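Local coordinates for protein phospholyase (Arthrobacter aurescens, PDB 5G4I) that uses pyridoxal 5'-phosphate as cofactor in a phospholyase reaction, although it is a homologue of the class III transaminases, at residues L49-Y61 against D393-G405. Residues are numbered along the deposited sequence; the frame is centred on the assembly and turned at random.
Sequences LTDAQGKVYLDGY and DMRERGVLISRVG. With PO4 (phosphate ion), chain D.
Strand 56-59 pairs in parallel with the start of strand 399-404, uniting the N-terminal hairpin 48-59 with the late strands, over 300 residues on, in one mixed sheet. Leu58 is bonded through both its N and its O: N donates to Gly398 O (2.8 Å), and Leu400 N reaches Leu58 O almost straight (173°). Gly60 N makes only a weak bond to Leu400 O. Leu400 fills the middle, its CD2 packing obliquely on the Tyr57 ring at CD2 (3.7 Å) while its CD1 meets Leu49 CD1. With CG anti to the carbonyl carbon (chi1 -54°), Tyr57 runs alongside Arg395, turning a ring edge to Arg395 O. Its OH donates to Asp51 OD2 (2.7 Å) and accepts from a water that in turn accepts from Arg395 NH1; the guanidinium also salt-bridges Glu392 and Glu396. A phenylalanine at Tyr57 would probably leave Asp51 OD2 without this donor and break the water link. Lys55 NZ bonds Glu396 O (3.0 Å) at the end of helix 384-396, where Gly398 closes a Schellman motif. Near the cofactor site, Tyr61 OH meets a phosphate, probably from the crystallisation liquor, shared with Gln254, Arg414 and Arg90 of the second subunit. Strands 48-51 and 410-413 flank the pair.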
# COMPACT_ATOMS: atom_id res chain seq x y z
N LEU A 49 -18.58 6.08 19.90
CA LEU A 49 -18.39 7.07 18.84
C LEU A 49 -19.41 8.19 18.92
O LEU A 49 -20.54 7.90 19.25
CB LEU A 49 -18.48 6.43 17.48
CG LEU A 49 -17.30 5.52 17.06
CD1 LEU A 49 -17.72 4.49 16.01
CD2 LEU A 49 -16.09 6.40 16.65
N THR A 50 -19.00 9.41 18.57
CA THR A 50 -19.86 10.60 18.64
C THR A 50 -19.93 11.28 17.28
O THR A 50 -18.89 11.43 16.56
CB THR A 50 -19.33 11.61 19.64
OG1 THR A 50 -19.24 11.00 20.94
CG2 THR A 50 -20.29 12.82 19.75
N ASP A 51 -21.15 11.54 16.81
CA ASP A 51 -21.44 12.26 15.54
C ASP A 51 -21.40 13.79 15.69
O ASP A 51 -21.20 14.28 16.78
CB ASP A 51 -22.68 11.69 14.76
CG ASP A 51 -24.07 12.12 15.31
OD1 ASP A 51 -24.02 13.08 16.10
OD2 ASP A 51 -25.09 11.46 14.91
N ALA A 52 -21.47 14.46 14.54
CA ALA A 52 -21.31 15.94 14.50
C ALA A 52 -22.49 16.63 15.25
O ALA A 52 -22.32 17.81 15.62
CB ALA A 52 -21.18 16.45 13.07
N GLN A 53 -23.60 15.94 15.41
CA GLN A 53 -24.76 16.47 16.21
C GLN A 53 -24.70 16.11 17.68
O GLN A 53 -25.60 16.49 18.45
CB GLN A 53 -26.07 15.94 15.64
CG GLN A 53 -26.41 16.35 14.20
CD GLN A 53 -25.46 15.90 13.05
OE1 GLN A 53 -24.92 16.73 12.28
NE2 GLN A 53 -25.23 14.61 12.96
N GLY A 54 -23.68 15.37 18.13
CA GLY A 54 -23.51 14.98 19.50
C GLY A 54 -24.15 13.65 19.92
O GLY A 54 -24.09 13.30 21.09
N LYS A 55 -24.75 12.92 18.98
CA LYS A 55 -25.35 11.58 19.30
C LYS A 55 -24.22 10.57 19.51
O LYS A 55 -23.18 10.58 18.71
CB LYS A 55 -26.27 11.10 18.20
CG LYS A 55 -27.00 9.78 18.41
CD LYS A 55 -28.13 9.62 17.38
CE LYS A 55 -28.74 8.18 17.30
NZ LYS A 55 -29.39 7.86 18.55
N VAL A 56 -24.36 9.73 20.51
CA VAL A 56 -23.37 8.69 20.88
C VAL A 56 -23.83 7.31 20.41
O VAL A 56 -25.01 6.91 20.56
CB VAL A 56 -23.10 8.71 22.40
CG1 VAL A 56 -22.13 7.58 22.79
CG2 VAL A 56 -22.55 10.03 22.82
N TYR A 57 -22.87 6.53 19.86
CA TYR A 57 -23.17 5.21 19.37
C TYR A 57 -22.18 4.14 19.97
O TYR A 57 -20.99 4.46 20.18
CB TYR A 57 -23.03 5.10 17.82
CG TYR A 57 -23.82 6.11 17.01
CD1 TYR A 57 -23.34 7.40 16.88
CD2 TYR A 57 -24.99 5.77 16.44
CE1 TYR A 57 -24.05 8.36 16.16
CE2 TYR A 57 -25.71 6.70 15.64
CZ TYR A 57 -25.26 7.99 15.63
OH TYR A 57 -25.97 8.92 14.86
N LEU A 58 -22.73 2.95 20.15
CA LEU A 58 -21.95 1.74 20.47
C LEU A 58 -21.46 1.16 19.12
O LEU A 58 -22.24 0.87 18.24
CB LEU A 58 -22.81 0.72 21.22
CG LEU A 58 -22.10 -0.62 21.59
CD1 LEU A 58 -20.90 -0.42 22.45
CD2 LEU A 58 -23.11 -1.58 22.25
N ASP A 59 -20.10 0.97 19.00
CA ASP A 59 -19.49 0.39 17.80
C ASP A 59 -19.59 -1.13 17.79
O ASP A 59 -18.82 -1.77 18.52
CB ASP A 59 -18.02 0.86 17.68
CG ASP A 59 -17.38 0.54 16.32
OD1 ASP A 59 -17.95 -0.30 15.58
OD2 ASP A 59 -16.32 1.17 16.08
N GLY A 60 -20.54 -1.70 17.04
CA GLY A 60 -20.60 -3.15 16.77
C GLY A 60 -20.07 -3.66 15.44
O GLY A 60 -20.45 -4.75 14.98
N TYR A 61 -19.20 -2.81 14.84
CA TYR A 61 -18.78 -3.04 13.45
C TYR A 61 -17.29 -2.96 13.14
O TYR A 61 -16.80 -3.71 12.28
CB TYR A 61 -19.58 -2.05 12.47
CG TYR A 61 -19.11 -2.08 11.02
CD1 TYR A 61 -19.34 -3.16 10.26
CD2 TYR A 61 -18.21 -1.13 10.60
CE1 TYR A 61 -18.77 -3.25 8.98
CE2 TYR A 61 -17.63 -1.22 9.35
CZ TYR A 61 -17.98 -2.26 8.60
OH TYR A 61 -17.33 -2.31 7.35
N ASP A 393 -32.64 0.79 11.91
CA ASP A 393 -33.26 0.87 13.21
C ASP A 393 -32.24 0.80 14.40
O ASP A 393 -32.26 1.54 15.38
CB ASP A 393 -34.36 -0.21 13.38
CG ASP A 393 -35.13 -0.04 14.69
OD1 ASP A 393 -35.75 1.01 14.86
OD2 ASP A 393 -35.08 -0.90 15.50
N MET A 394 -31.26 -0.10 14.24
CA MET A 394 -30.21 -0.22 15.24
C MET A 394 -29.38 1.06 15.34
O MET A 394 -29.05 1.53 16.41
CB MET A 394 -29.33 -1.44 14.86
CG MET A 394 -30.00 -2.77 15.22
SD MET A 394 -30.12 -3.14 17.03
CE MET A 394 -28.44 -3.76 17.37
N ARG A 395 -29.08 1.71 14.18
CA ARG A 395 -28.45 3.05 14.21
C ARG A 395 -29.26 4.06 15.04
O ARG A 395 -28.74 4.78 15.84
CB ARG A 395 -28.16 3.58 12.77
CG ARG A 395 -27.63 4.99 12.68
CD ARG A 395 -27.70 5.67 11.30
NE ARG A 395 -29.02 5.46 10.68
CZ ARG A 395 -30.15 6.10 11.07
NH1 ARG A 395 -30.15 7.03 12.02
NH2 ARG A 395 -31.27 5.84 10.45
N GLU A 396 -30.61 4.10 14.74
CA GLU A 396 -31.46 5.01 15.52
C GLU A 396 -31.43 4.76 17.03
O GLU A 396 -31.40 5.69 17.82
CB GLU A 396 -32.93 4.98 15.00
CG GLU A 396 -33.09 5.73 13.69
CD GLU A 396 -33.10 7.29 13.82
OE1 GLU A 396 -33.48 7.88 14.89
OE2 GLU A 396 -32.72 7.96 12.84
N ARG A 397 -31.26 3.48 17.37
CA ARG A 397 -31.11 3.01 18.76
C ARG A 397 -29.71 3.21 19.37
O ARG A 397 -29.47 2.95 20.53
CB ARG A 397 -31.52 1.52 18.87
CG ARG A 397 -33.03 1.20 18.60
CD ARG A 397 -33.30 -0.27 18.47
NE ARG A 397 -34.74 -0.59 18.37
CZ ARG A 397 -35.58 -0.61 19.41
NH1 ARG A 397 -35.17 -0.45 20.65
NH2 ARG A 397 -36.88 -0.85 19.17
N GLY A 398 -28.78 3.73 18.57
CA GLY A 398 -27.45 4.01 19.06
C GLY A 398 -26.45 2.84 18.87
O GLY A 398 -25.50 2.80 19.67
N VAL A 399 -26.65 2.01 17.89
CA VAL A 399 -25.72 0.81 17.68
C VAL A 399 -25.35 0.74 16.21
O VAL A 399 -26.22 0.66 15.34
CB VAL A 399 -26.32 -0.53 18.20
CG1 VAL A 399 -25.25 -1.66 18.14
CG2 VAL A 399 -26.85 -0.37 19.64
N LEU A 400 -24.04 0.64 15.92
CA LEU A 400 -23.54 0.51 14.54
C LEU A 400 -23.27 -0.96 14.18
O LEU A 400 -22.43 -1.59 14.81
CB LEU A 400 -22.22 1.34 14.33
CG LEU A 400 -22.31 2.80 14.72
CD1 LEU A 400 -20.91 3.45 14.55
CD2 LEU A 400 -23.40 3.51 13.96
N ILE A 401 -24.00 -1.53 13.23
CA ILE A 401 -23.83 -2.84 12.66
C ILE A 401 -23.93 -2.77 11.10
O ILE A 401 -24.24 -1.72 10.55
CB ILE A 401 -24.81 -3.86 13.27
CG1 ILE A 401 -26.27 -3.50 12.96
CG2 ILE A 401 -24.54 -4.10 14.76
CD1 ILE A 401 -27.23 -4.64 13.19
N SER A 402 -23.65 -3.85 10.46
CA SER A 402 -23.73 -3.93 8.99
C SER A 402 -24.27 -5.31 8.54
O SER A 402 -24.88 -6.10 9.28
CB SER A 402 -22.39 -3.61 8.34
OG SER A 402 -22.61 -3.21 6.96
N ARG A 403 -24.04 -5.65 7.25
CA ARG A 403 -24.42 -6.97 6.69
C ARG A 403 -23.44 -7.50 5.66
O ARG A 403 -22.61 -6.69 5.13
CB ARG A 403 -25.81 -6.92 6.05
CG ARG A 403 -25.93 -5.86 4.98
CD ARG A 403 -27.27 -5.93 4.21
NE ARG A 403 -27.53 -4.73 3.39
CZ ARG A 403 -28.68 -4.53 2.72
NH1 ARG A 403 -29.68 -5.47 2.70
NH2 ARG A 403 -28.87 -3.38 2.08
N VAL A 404 -23.53 -8.78 5.39
CA VAL A 404 -22.69 -9.47 4.42
C VAL A 404 -23.51 -10.51 3.68
O VAL A 404 -24.63 -10.86 4.08
CB VAL A 404 -21.45 -10.22 5.07
CG1 VAL A 404 -20.38 -9.27 5.41
CG2 VAL A 404 -21.78 -11.11 6.21
N GLY A 405 -22.89 -11.16 2.69
CA GLY A 405 -23.40 -12.33 2.01
C GLY A 405 -23.95 -12.06 0.59
O GLY A 405 -24.41 -10.93 0.34
P PO4 D . -15.12 -4.14 6.01
O1 PO4 D . -14.79 -5.48 6.34
O2 PO4 D . -14.82 -3.09 7.08
O3 PO4 D . -16.61 -4.29 6.30
O4 PO4 D . -14.85 -3.62 4.62
O HOH W 1 -28.41 8.61 13.55